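Local coordinates for protein phosphoribosylaminoimidazole-succinocarboxamide synthase (Pyrococcus horikoshii, PDB 4O7V) that catalyses the ATP-dependent joining of L-aspartate to the carboxylate of 5-amino-1-(5-phosphoribosyl)imidazole-4-carboxylate, giving SAICAR in de novo purine biosynthesis, at residues A31-G36 against D211-D216; N94-S99 against E108-P113; I170-K175 against T196-D201. One frame throughout, in Å; residues are numbered along the deposited sequence.

Contact 1 (A31-G36 against D211-D216); sequences ATAFDG and DVFRFD. With UDP (uridine-5'-diphosphate), chain B; U5P (uridine-5'-monophosphate), chain D; PO4 (phosphate ion), chain F.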
# COMPACT_ATOMS: atom_id res chain seq x y z
N ALA A 31 1.11 -27.05 -8.17
CA ALA A 31 1.59 -25.68 -8.24
C ALA A 31 0.62 -24.84 -9.06
O ALA A 31 0.03 -25.33 -10.02
CB ALA A 31 2.99 -25.62 -8.82
N THR A 32 0.45 -23.58 -8.65
CA THR A 32 -0.39 -22.61 -9.36
C THR A 32 0.30 -21.26 -9.35
O THR A 32 1.05 -20.95 -8.42
CB THR A 32 -1.78 -22.40 -8.70
OG1 THR A 32 -1.60 -21.91 -7.36
CG2 THR A 32 -2.58 -23.69 -8.67
N ALA A 33 0.06 -20.46 -10.38
CA ALA A 33 0.62 -19.13 -10.47
C ALA A 33 -0.35 -18.21 -11.17
O ALA A 33 -1.37 -18.66 -11.70
CB ALA A 33 1.97 -19.15 -11.18
N PHE A 34 -0.02 -16.93 -11.15
CA PHE A 34 -0.79 -15.88 -11.80
C PHE A 34 -2.25 -15.94 -11.39
O PHE A 34 -3.14 -16.05 -12.23
CB PHE A 34 -0.61 -15.91 -13.32
CG PHE A 34 0.83 -15.87 -13.76
CD1 PHE A 34 1.67 -14.83 -13.37
CD2 PHE A 34 1.35 -16.89 -14.56
CE1 PHE A 34 2.99 -14.79 -13.77
CE2 PHE A 34 2.68 -16.86 -14.96
CZ PHE A 34 3.50 -15.81 -14.57
N ASP A 35 -2.47 -15.87 -10.07
CA ASP A 35 -3.82 -15.84 -9.53
C ASP A 35 -4.55 -17.10 -10.01
O ASP A 35 -5.61 -17.02 -10.65
CB ASP A 35 -4.52 -14.55 -9.99
CG ASP A 35 -5.73 -14.18 -9.16
OD1 ASP A 35 -5.59 -13.97 -7.93
OD2 ASP A 35 -6.83 -14.08 -9.74
N GLY A 36 -3.94 -18.25 -9.74
CA GLY A 36 -4.52 -19.56 -10.04
C GLY A 36 -4.76 -19.93 -11.50
O GLY A 36 -5.23 -21.04 -11.77
N ASP A 211 9.64 -19.07 -9.33
CA ASP A 211 9.80 -18.26 -10.55
C ASP A 211 10.15 -19.13 -11.78
O ASP A 211 9.78 -18.81 -12.90
CB ASP A 211 10.82 -17.16 -10.36
CG ASP A 211 10.21 -15.89 -9.77
OD1 ASP A 211 8.97 -15.78 -9.67
OD2 ASP A 211 10.99 -14.98 -9.42
N VAL A 212 10.85 -20.24 -11.52
CA VAL A 212 11.17 -21.23 -12.54
C VAL A 212 9.89 -21.79 -13.18
O VAL A 212 9.81 -21.91 -14.40
CB VAL A 212 12.03 -22.35 -11.92
CG1 VAL A 212 12.05 -23.60 -12.80
CG2 VAL A 212 13.44 -21.84 -11.64
N PHE A 213 8.89 -22.11 -12.36
CA PHE A 213 7.56 -22.47 -12.86
C PHE A 213 6.81 -21.27 -13.43
O PHE A 213 6.21 -21.37 -14.51
CB PHE A 213 6.73 -23.15 -11.75
CG PHE A 213 5.26 -23.31 -12.08
CD1 PHE A 213 4.85 -24.09 -13.16
CD2 PHE A 213 4.30 -22.69 -11.30
CE1 PHE A 213 3.49 -24.24 -13.45
CE2 PHE A 213 2.94 -22.84 -11.58
CZ PHE A 213 2.54 -23.62 -12.66
N ARG A 214 6.84 -20.14 -12.73
CA ARG A 214 6.12 -18.93 -13.18
C ARG A 214 6.52 -18.49 -14.60
O ARG A 214 5.65 -18.17 -15.42
CB ARG A 214 6.33 -17.75 -12.21
CG ARG A 214 5.50 -17.79 -10.93
CD ARG A 214 5.77 -16.54 -10.11
NE ARG A 214 5.25 -16.64 -8.75
CZ ARG A 214 5.98 -16.78 -7.64
NH1 ARG A 214 5.38 -16.86 -6.47
NH2 ARG A 214 7.31 -16.83 -7.69
N PHE A 215 7.82 -18.49 -14.88
CA PHE A 215 8.33 -17.97 -16.16
C PHE A 215 9.10 -18.97 -17.03
O PHE A 215 9.93 -18.58 -17.84
CB PHE A 215 9.16 -16.70 -15.92
CG PHE A 215 8.43 -15.65 -15.14
CD1 PHE A 215 7.32 -15.01 -15.69
CD2 PHE A 215 8.82 -15.32 -13.85
CE1 PHE A 215 6.62 -14.05 -14.97
CE2 PHE A 215 8.13 -14.36 -13.12
CZ PHE A 215 7.03 -13.73 -13.68
N ASP A 216 8.80 -20.27 -16.85
CA ASP A 216 9.40 -21.34 -17.67
C ASP A 216 10.91 -21.21 -17.80
O ASP A 216 11.47 -21.19 -18.90
CB ASP A 216 8.74 -21.39 -19.05
CG ASP A 216 7.25 -21.67 -18.98
OD1 ASP A 216 6.78 -22.31 -18.01
OD2 ASP A 216 6.53 -21.23 -19.89
N1 UDP B . 4.33 -14.72 -2.62
C2 UDP B . 3.64 -15.84 -2.09
N3 UDP B . 2.32 -15.93 -2.24
C4 UDP B . 1.64 -14.98 -2.89
C5 UDP B . 2.29 -13.88 -3.43
C6 UDP B . 3.67 -13.76 -3.28
O2 UDP B . 4.27 -16.73 -1.48
O4 UDP B . 0.40 -15.10 -3.02
C1' UDP B . 5.78 -14.63 -2.45
C2' UDP B . 6.48 -14.73 -3.80
O2' UDP B . 6.93 -16.07 -4.03
C3' UDP B . 7.66 -13.81 -3.64
C4' UDP B . 7.23 -12.77 -2.61
O4' UDP B . 6.12 -13.35 -1.91
O3' UDP B . 8.74 -14.56 -3.09
C5' UDP B . 6.81 -11.46 -3.25
O5' UDP B . 6.03 -11.72 -4.41
PA UDP B . 5.56 -10.53 -5.39
O1A UDP B . 4.91 -9.44 -4.57
O2A UDP B . 6.71 -10.16 -6.28
O3A UDP B . 4.42 -11.26 -6.27
PB UDP B . 4.71 -12.32 -7.45
O1B UDP B . 3.31 -12.61 -7.94
O2B UDP B . 5.60 -11.61 -8.43
O3B UDP B . 5.38 -13.50 -6.79
N1 U5P D . 4.34 -14.62 -2.42
C2 U5P D . 3.70 -15.80 -1.97
N3 U5P D . 2.37 -15.89 -1.99
C4 U5P D . 1.63 -14.86 -2.41
C5 U5P D . 2.22 -13.68 -2.86
C6 U5P D . 3.61 -13.58 -2.85
O2 U5P D . 4.37 -16.76 -1.57
O4 U5P D . 0.38 -14.97 -2.41
C1' U5P D . 5.80 -14.53 -2.39
C2' U5P D . 6.42 -14.68 -3.77
O2' U5P D . 6.83 -16.02 -4.02
C3' U5P D . 7.63 -13.79 -3.67
C4' U5P D . 7.27 -12.72 -2.65
O3' U5P D . 8.70 -14.56 -3.13
O4' U5P D . 6.17 -13.24 -1.90
C5' U5P D . 6.88 -11.40 -3.30
O5' U5P D . 5.84 -11.62 -4.25
P U5P D . 5.46 -10.52 -5.35
O1P U5P D . 6.78 -10.10 -5.93
O2P U5P D . 4.57 -11.28 -6.30
O3P U5P D . 4.77 -9.41 -4.59
P PO4 F . 1.66 -16.61 -7.47
O1 PO4 F . 0.44 -17.50 -7.29
O2 PO4 F . 1.61 -15.90 -8.81
O3 PO4 F . 1.75 -15.61 -6.34
O4 PO4 F . 2.89 -17.47 -7.44

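Contact 2 (N94-S99 against E108-P113); sequences NVVAGS and EGYELP. With UDP (uridine-5'-diphosphate), chain B; U5P (uridine-5'-monophosphate), chain D.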
# COMPACT_ATOMS: atom_id res chain seq x y z
N ASN A 94 14.48 -7.81 -0.16
CA ASN A 94 15.88 -7.35 -0.09
C ASN A 94 16.41 -6.88 -1.43
O ASN A 94 17.25 -5.96 -1.49
CB ASN A 94 16.78 -8.48 0.42
CG ASN A 94 16.38 -8.94 1.80
OD1 ASN A 94 16.23 -8.12 2.71
ND2 ASN A 94 16.18 -10.25 1.96
N VAL A 95 15.93 -7.54 -2.48
CA VAL A 95 16.34 -7.30 -3.85
C VAL A 95 15.07 -7.12 -4.69
O VAL A 95 14.08 -7.85 -4.48
CB VAL A 95 17.16 -8.51 -4.39
CG1 VAL A 95 17.38 -8.41 -5.89
CG2 VAL A 95 18.49 -8.61 -3.66
N VAL A 96 15.08 -6.15 -5.60
CA VAL A 96 13.93 -5.86 -6.45
C VAL A 96 13.62 -7.03 -7.41
O VAL A 96 14.51 -7.50 -8.15
CB VAL A 96 14.12 -4.55 -7.24
CG1 VAL A 96 13.01 -4.34 -8.25
CG2 VAL A 96 14.22 -3.37 -6.28
N ALA A 97 12.37 -7.50 -7.34
CA ALA A 97 11.85 -8.54 -8.24
C ALA A 97 10.33 -8.55 -8.16
O ALA A 97 9.73 -7.85 -7.34
CB ALA A 97 12.42 -9.91 -7.87
N GLY A 98 9.69 -9.34 -9.03
CA GLY A 98 8.24 -9.47 -9.03
C GLY A 98 7.48 -8.16 -9.06
O GLY A 98 7.84 -7.24 -9.80
N SER A 99 6.44 -8.06 -8.23
CA SER A 99 5.53 -6.89 -8.27
C SER A 99 6.17 -5.58 -7.82
O SER A 99 5.61 -4.51 -8.06
CB SER A 99 4.27 -7.17 -7.42
OG SER A 99 4.56 -7.03 -6.04
N GLU A 108 14.97 -5.20 -11.93
CA GLU A 108 15.18 -6.55 -11.40
C GLU A 108 16.63 -6.70 -10.96
O GLU A 108 17.54 -6.43 -11.75
CB GLU A 108 14.89 -7.55 -12.51
CG GLU A 108 15.09 -9.00 -12.15
CD GLU A 108 13.82 -9.68 -11.67
OE1 GLU A 108 13.92 -10.75 -11.03
OE2 GLU A 108 12.71 -9.17 -11.92
N GLY A 109 16.87 -7.13 -9.72
CA GLY A 109 18.23 -7.34 -9.26
C GLY A 109 18.78 -6.18 -8.46
O GLY A 109 19.83 -6.28 -7.82
N TYR A 110 18.07 -5.06 -8.48
CA TYR A 110 18.47 -3.89 -7.71
C TYR A 110 18.50 -4.21 -6.21
O TYR A 110 17.52 -4.70 -5.64
CB TYR A 110 17.54 -2.74 -8.02
CG TYR A 110 17.90 -1.42 -7.38
CD1 TYR A 110 18.46 -0.38 -8.13
CD2 TYR A 110 17.64 -1.20 -6.02
CE1 TYR A 110 18.76 0.84 -7.55
CE2 TYR A 110 17.94 0.02 -5.42
CZ TYR A 110 18.50 1.03 -6.19
OH TYR A 110 18.78 2.22 -5.59
N GLU A 111 19.65 -3.94 -5.60
CA GLU A 111 19.86 -4.17 -4.18
C GLU A 111 19.27 -3.04 -3.35
O GLU A 111 19.75 -1.92 -3.41
CB GLU A 111 21.35 -4.25 -3.92
CG GLU A 111 21.72 -4.42 -2.46
CD GLU A 111 22.11 -5.85 -2.17
OE1 GLU A 111 21.36 -6.77 -2.58
OE2 GLU A 111 23.18 -6.03 -1.54
N LEU A 112 18.22 -3.33 -2.58
CA LEU A 112 17.59 -2.30 -1.75
C LEU A 112 18.53 -1.79 -0.63
O LEU A 112 19.31 -2.57 -0.09
CB LEU A 112 16.25 -2.79 -1.17
CG LEU A 112 15.20 -3.12 -2.23
CD1 LEU A 112 14.09 -3.99 -1.66
CD2 LEU A 112 14.65 -1.84 -2.85
N PRO A 113 18.47 -0.47 -0.32
CA PRO A 113 19.35 0.07 0.73
C PRO A 113 18.99 -0.48 2.11
O PRO A 113 19.87 -0.63 2.96
CB PRO A 113 19.09 1.59 0.66
CG PRO A 113 17.74 1.74 0.02
CD PRO A 113 17.59 0.56 -0.92
N1 UDP B . 4.33 -14.72 -2.62
C2 UDP B . 3.64 -15.84 -2.09
N3 UDP B . 2.32 -15.93 -2.24
C4 UDP B . 1.64 -14.98 -2.89
C5 UDP B . 2.29 -13.88 -3.43
C6 UDP B . 3.67 -13.76 -3.28
O2 UDP B . 4.27 -16.73 -1.48
O4 UDP B . 0.40 -15.10 -3.02
C1' UDP B . 5.78 -14.63 -2.45
C2' UDP B . 6.48 -14.73 -3.80
O2' UDP B . 6.93 -16.07 -4.03
C3' UDP B . 7.66 -13.81 -3.64
C4' UDP B . 7.23 -12.77 -2.61
O4' UDP B . 6.12 -13.35 -1.91
O3' UDP B . 8.74 -14.56 -3.09
C5' UDP B . 6.81 -11.46 -3.25
O5' UDP B . 6.03 -11.72 -4.41
PA UDP B . 5.56 -10.53 -5.39
O1A UDP B . 4.91 -9.44 -4.57
O2A UDP B . 6.71 -10.16 -6.28
O3A UDP B . 4.42 -11.26 -6.27
PB UDP B . 4.71 -12.32 -7.45
O1B UDP B . 3.31 -12.61 -7.94
O2B UDP B . 5.60 -11.61 -8.43
O3B UDP B . 5.38 -13.50 -6.79
N1 U5P D . 4.34 -14.62 -2.42
C2 U5P D . 3.70 -15.80 -1.97
N3 U5P D . 2.37 -15.89 -1.99
C4 U5P D . 1.63 -14.86 -2.41
C5 U5P D . 2.22 -13.68 -2.86
C6 U5P D . 3.61 -13.58 -2.85
O2 U5P D . 4.37 -16.76 -1.57
O4 U5P D . 0.38 -14.97 -2.41
C1' U5P D . 5.80 -14.53 -2.39
C2' U5P D . 6.42 -14.68 -3.77
O2' U5P D . 6.83 -16.02 -4.02
C3' U5P D . 7.63 -13.79 -3.67
C4' U5P D . 7.27 -12.72 -2.65
O3' U5P D . 8.70 -14.56 -3.13
O4' U5P D . 6.17 -13.24 -1.90
C5' U5P D . 6.88 -11.40 -3.30
O5' U5P D . 5.84 -11.62 -4.25
P U5P D . 5.46 -10.52 -5.35
O1P U5P D . 6.78 -10.10 -5.93
O2P U5P D . 4.57 -11.28 -6.30
O3P U5P D . 4.77 -9.41 -4.59
O HOH W 1 19.13 -4.92 0.45

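Contact 3 (I170-K175 against T196-D201); sequences ILVDFK and TCRFWD. With UDP (uridine-5'-diphosphate), chain B; U5P (uridine-5'-monophosphate), chain D.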
# COMPACT_ATOMS: atom_id res chain seq x y z
N ILE A 170 21.15 -16.07 -2.35
CA ILE A 170 20.62 -14.76 -2.04
C ILE A 170 19.12 -14.86 -1.78
O ILE A 170 18.36 -15.35 -2.63
CB ILE A 170 20.95 -13.73 -3.14
CG1 ILE A 170 22.47 -13.58 -3.28
CG2 ILE A 170 20.34 -12.38 -2.82
CD1 ILE A 170 22.91 -13.05 -4.63
N LEU A 171 18.71 -14.42 -0.60
CA LEU A 171 17.29 -14.33 -0.28
C LEU A 171 16.75 -13.03 -0.85
O LEU A 171 16.95 -11.95 -0.29
CB LEU A 171 17.06 -14.45 1.22
CG LEU A 171 15.62 -14.31 1.74
CD1 LEU A 171 14.68 -15.37 1.17
CD2 LEU A 171 15.64 -14.34 3.25
N VAL A 172 16.06 -13.14 -1.98
CA VAL A 172 15.60 -11.97 -2.73
C VAL A 172 14.39 -11.31 -2.04
O VAL A 172 14.40 -10.10 -1.77
CB VAL A 172 15.29 -12.38 -4.18
CG1 VAL A 172 14.51 -11.30 -4.93
CG2 VAL A 172 16.58 -12.75 -4.90
N ASP A 173 13.37 -12.12 -1.77
CA ASP A 173 12.17 -11.71 -1.04
C ASP A 173 11.46 -12.97 -0.55
O ASP A 173 11.88 -14.07 -0.89
CB ASP A 173 11.22 -10.85 -1.90
CG ASP A 173 10.77 -11.55 -3.18
OD1 ASP A 173 10.57 -12.77 -3.17
OD2 ASP A 173 10.63 -10.86 -4.21
N PHE A 174 10.41 -12.81 0.25
CA PHE A 174 9.67 -13.96 0.75
C PHE A 174 8.38 -13.50 1.42
O PHE A 174 8.26 -12.35 1.80
CB PHE A 174 10.52 -14.81 1.72
CG PHE A 174 10.96 -14.09 2.97
CD1 PHE A 174 10.25 -14.25 4.16
CD2 PHE A 174 12.08 -13.28 2.96
CE1 PHE A 174 10.64 -13.59 5.32
CE2 PHE A 174 12.49 -12.62 4.12
CZ PHE A 174 11.76 -12.77 5.30
N LYS A 175 7.43 -14.42 1.55
CA LYS A 175 6.16 -14.11 2.17
C LYS A 175 5.98 -14.93 3.46
O LYS A 175 6.23 -16.13 3.49
CB LYS A 175 5.01 -14.40 1.20
CG LYS A 175 3.63 -14.24 1.83
CD LYS A 175 2.68 -15.35 1.41
CE LYS A 175 2.85 -16.59 2.27
NZ LYS A 175 1.94 -17.71 1.90
N THR A 196 7.32 -19.92 -1.54
CA THR A 196 6.99 -18.65 -0.87
C THR A 196 8.17 -17.70 -0.69
O THR A 196 8.06 -16.70 0.03
CB THR A 196 6.29 -18.91 0.48
OG1 THR A 196 7.11 -19.75 1.29
CG2 THR A 196 4.92 -19.59 0.26
N CYS A 197 9.31 -18.02 -1.33
CA CYS A 197 10.51 -17.17 -1.30
C CYS A 197 11.12 -17.06 -2.69
O CYS A 197 10.93 -17.94 -3.53
CB CYS A 197 11.60 -17.77 -0.40
SG CYS A 197 11.13 -18.29 1.27
N ARG A 198 11.84 -15.97 -2.94
CA ARG A 198 12.75 -15.95 -4.08
C ARG A 198 14.15 -16.25 -3.60
O ARG A 198 14.65 -15.61 -2.67
CB ARG A 198 12.67 -14.64 -4.87
CG ARG A 198 11.44 -14.55 -5.77
CD ARG A 198 11.41 -13.31 -6.66
NE ARG A 198 10.23 -13.37 -7.53
CZ ARG A 198 9.08 -12.76 -7.30
NH1 ARG A 198 8.91 -11.99 -6.23
NH2 ARG A 198 8.08 -12.92 -8.15
N PHE A 199 14.75 -17.27 -4.22
CA PHE A 199 16.11 -17.70 -3.96
C PHE A 199 16.91 -17.61 -5.25
O PHE A 199 16.57 -18.27 -6.24
CB PHE A 199 16.14 -19.17 -3.52
CG PHE A 199 15.43 -19.46 -2.22
CD1 PHE A 199 15.63 -18.68 -1.08
CD2 PHE A 199 14.59 -20.57 -2.12
CE1 PHE A 199 14.99 -18.98 0.11
CE2 PHE A 199 13.95 -20.87 -0.93
CZ PHE A 199 14.15 -20.08 0.19
N TRP A 200 17.97 -16.81 -5.23
CA TRP A 200 18.90 -16.71 -6.37
C TRP A 200 20.25 -17.27 -6.04
O TRP A 200 20.80 -16.98 -4.97
CB TRP A 200 19.10 -15.26 -6.75
CG TRP A 200 17.93 -14.63 -7.46
CD1 TRP A 200 16.69 -15.20 -7.75
CD2 TRP A 200 17.86 -13.26 -7.96
NE1 TRP A 200 15.89 -14.31 -8.39
CE2 TRP A 200 16.53 -13.12 -8.55
CE3 TRP A 200 18.73 -12.18 -7.98
CZ2 TRP A 200 16.11 -11.93 -9.13
CZ3 TRP A 200 18.30 -10.99 -8.58
CH2 TRP A 200 17.01 -10.87 -9.14
N ASP A 201 20.82 -18.05 -6.95
CA ASP A 201 22.21 -18.48 -6.81
C ASP A 201 23.09 -17.23 -6.73
O ASP A 201 22.95 -16.33 -7.56
CB ASP A 201 22.67 -19.32 -8.00
CG ASP A 201 24.17 -19.59 -7.95
OD1 ASP A 201 24.59 -20.36 -7.07
OD2 ASP A 201 24.92 -19.01 -8.76
N1 UDP B . 4.33 -14.72 -2.62
C2 UDP B . 3.64 -15.84 -2.09
N3 UDP B . 2.32 -15.93 -2.24
C4 UDP B . 1.64 -14.98 -2.89
C5 UDP B . 2.29 -13.88 -3.43
C6 UDP B . 3.67 -13.76 -3.28
O2 UDP B . 4.27 -16.73 -1.48
O4 UDP B . 0.40 -15.10 -3.02
C1' UDP B . 5.78 -14.63 -2.45
C2' UDP B . 6.48 -14.73 -3.80
O2' UDP B . 6.93 -16.07 -4.03
C3' UDP B . 7.66 -13.81 -3.64
C4' UDP B . 7.23 -12.77 -2.61
O4' UDP B . 6.12 -13.35 -1.91
O3' UDP B . 8.74 -14.56 -3.09
C5' UDP B . 6.81 -11.46 -3.25
O5' UDP B . 6.03 -11.72 -4.41
PA UDP B . 5.56 -10.53 -5.39
O1A UDP B . 4.91 -9.44 -4.57
O2A UDP B . 6.71 -10.16 -6.28
O3A UDP B . 4.42 -11.26 -6.27
PB UDP B . 4.71 -12.32 -7.45
O1B UDP B . 3.31 -12.61 -7.94
O2B UDP B . 5.60 -11.61 -8.43
O3B UDP B . 5.38 -13.50 -6.79
N1 U5P D . 4.34 -14.62 -2.42
C2 U5P D . 3.70 -15.80 -1.97
N3 U5P D . 2.37 -15.89 -1.99
C4 U5P D . 1.63 -14.86 -2.41
C5 U5P D . 2.22 -13.68 -2.86
C6 U5P D . 3.61 -13.58 -2.85
O2 U5P D . 4.37 -16.76 -1.57
O4 U5P D . 0.38 -14.97 -2.41
C1' U5P D . 5.80 -14.53 -2.39
C2' U5P D . 6.42 -14.68 -3.77
O2' U5P D . 6.83 -16.02 -4.02
C3' U5P D . 7.63 -13.79 -3.67
C4' U5P D . 7.27 -12.72 -2.65
O3' U5P D . 8.70 -14.56 -3.13
O4' U5P D . 6.17 -13.24 -1.90
C5' U5P D . 6.88 -11.40 -3.30
O5' U5P D . 5.84 -11.62 -4.25
P U5P D . 5.46 -10.52 -5.35
O1P U5P D . 6.78 -10.10 -5.93
O2P U5P D . 4.57 -11.28 -6.30
O3P U5P D . 4.77 -9.41 -4.59
O HOH W 2 8.25 -17.84 2.88

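Contact 1 (A31-G36 against D211-D216)
Phe213, Arg214 and Phe215, at and just past the end of the short helix 211-214, pack against Ala31, Ala33 and Phe34, where strand 30-33 runs out into a loop. The contact is apolar between the two segments, and its polar groups meet on bound anions. Asp211 starts the helix and receives Arg214 NH2 from one turn later: OD1 accepts at 2.8 Å, from above the carboxylate plane, as part of a salt bridge. Its other oxygen, OD2, pairs with Arg198. Phe213 has CG anti to the backbone N (chi1 168°), which directs the ring at the strand. Ala31 CB lies over one face, 4.2 Å from the ring centroid, a CH-pi contact, while the Thr32 carbonyl carbon sits at the ring edge; Lys38 adds a cation-pi contact. Arg214 sends an extended chain past Ala33, whose CB is 3.8 Å from its CG. The guanidinium then grips phosphate oxygen O4 with two donors, NE at 2.8 Å and NH1 at 2.7 Å. NH1 also donates to the ribose O2' of UDP at 3.0 Å, and U5P occupies the same place. UDP O3B lies over a face of this group. From the other segment, Phe34 N donates to O2 of the phosphate at 3.0 Å. The Arg214 carbonyl O lies at the edge of the Phe34 ring, 3.3 Å from CE2. Phe215, just past the helix, brings CE1 to the same edge, with the ring planes at 59°. The phosphate, probably from the crystallisation liquor, is thus bonded from both segments, which is consistent with a place for an anion beside the nucleotide, where Asp211 helps to hold the guanidinium.

Contact 2 (N94-S99 against E108-P113)
Val95 faces Glu111 in an antiparallel, non-hydrogen-bonded beta bridge, and the end-to-end directions of the touching parts, residues 94 to 98 and 108 to 112, differ by 152°. Two backbone bonds flank this pair, Leu112 N to Asn94 O at 3.0 Å and Val96 N to Tyr110 O at 2.8 Å. A third follows one step further on, from Gly109 N to Val96 O at 2.9 Å. The two bonds of Val96 are nearly straight, each with 171° at the hydrogen; the one to Asn94 O is more bent. Tyr110 O also receives the CA-H of Val95, and a water donates a second bond to Asn94 O. The pairing closes the loop that joins the adjacent strands 84-93 and 111-121. Val95 divides its methyls between two neighbours. CG1 rests 3.6 Å from the bare CA of Gly109, and CG2 touches the carboxylate of Glu111 through OE1, also at 3.6 Å, because the Glu111 chain folds back at chi2 (103°). On Val96, CG2 reaches CD2 of Leu112 at 3.8 Å, the two side chains crossing at about a right angle, and it also meets CB of Tyr110. Leu112 carries this apolar patch on to Val138 of the second subunit. Glu108 likewise bends at chi2, laying its carboxylate alongside Ala97, with OE1 3.6 Å from CB; OE2 has its salt bridge with Lys101. The side-chain amide of Asn94 turns away to Asn157 and to Leu171 O. Beyond the paired residues, Gly98 passes its CA close to the nucleotide phosphate, and Ser99 N donates to UDP O2A at 2.9 Å. Val96, held through both its N and its O, is consistent with a loop whose base is fixed while Ser99 N reaches the phosphate.

Contact 3 (I170-K175 against T196-D201)
Ile170 to Lys175 and Cys197 to Asp201 are antiparallel neighbours in the large antiparallel sheet of this SAICAR synthetase, their axes at 167°, with a beta bulge where Val172 and Asp173 both lie opposite Arg198. Ile170 and Trp200 form a regular hydrogen-bonded pair, with Ile170 N 2.8 Å from Trp200 O and the reverse bond also made. At the bulge Val172 N donates to Arg198 O at 2.9 Å, but Arg198 N returns to Asp173 O at 2.8 Å, and both donors stand above the acceptor's carbonyl plane. Lys175 N then bonds Thr196 O. A water joins Lys175 O to Thr196 OG1, which also receives Ser193 N. The Asp173 carboxylate is set between its own backbone N and carbonyl carbon (chi1 58°). OD2 takes Arg198 NH1 on its syn side at 2.9 Å, a salt bridge with the two planes 73° apart, while OD1 lies 2.6 Å from the ribose O3' of UDP. All three guanidinium nitrogens of Arg198 are engaged: NE with Asp211, NH1 also with UDP O2A at 2.9 Å, and NH2 with UDP O2B at 2.8 Å. U5P, overlapping UDP, receives NH1 through its own phosphate. Lys175 NZ is held by Glu177 and Asp190 near the bound ADP. On the Arg198 side of the sheet, Val172 CG2 makes a CH-pi contact over the face of the five-membered ring of Trp200, 3.4 Å from its centroid.

All three contacts reach the site shared by UDP and U5P: contact 1 at the ribose O2', contact 2 at the phosphate, contact 3 at O3' and the phosphates, with Arg93 as a further ligand. The site is probably that of the phosphoribosyl substrate. Contacts 2 and 3 lie closest, centres about 10 Å apart, and join where Asn94 N meets Val172 O at 2.8 Å, a probable hydrogen bond. Contacts 1 and 3, about 15 Å between centres, are tied by the salt bridge of Asp211 OD2 with Arg198 NE at 2.6 Å, so Asp211 bridges Arg198 and Arg214 and probably helps to orient them. Contacts 1 and 2 do not touch, their nearest atoms about 5 Å apart, and both border the nucleotide.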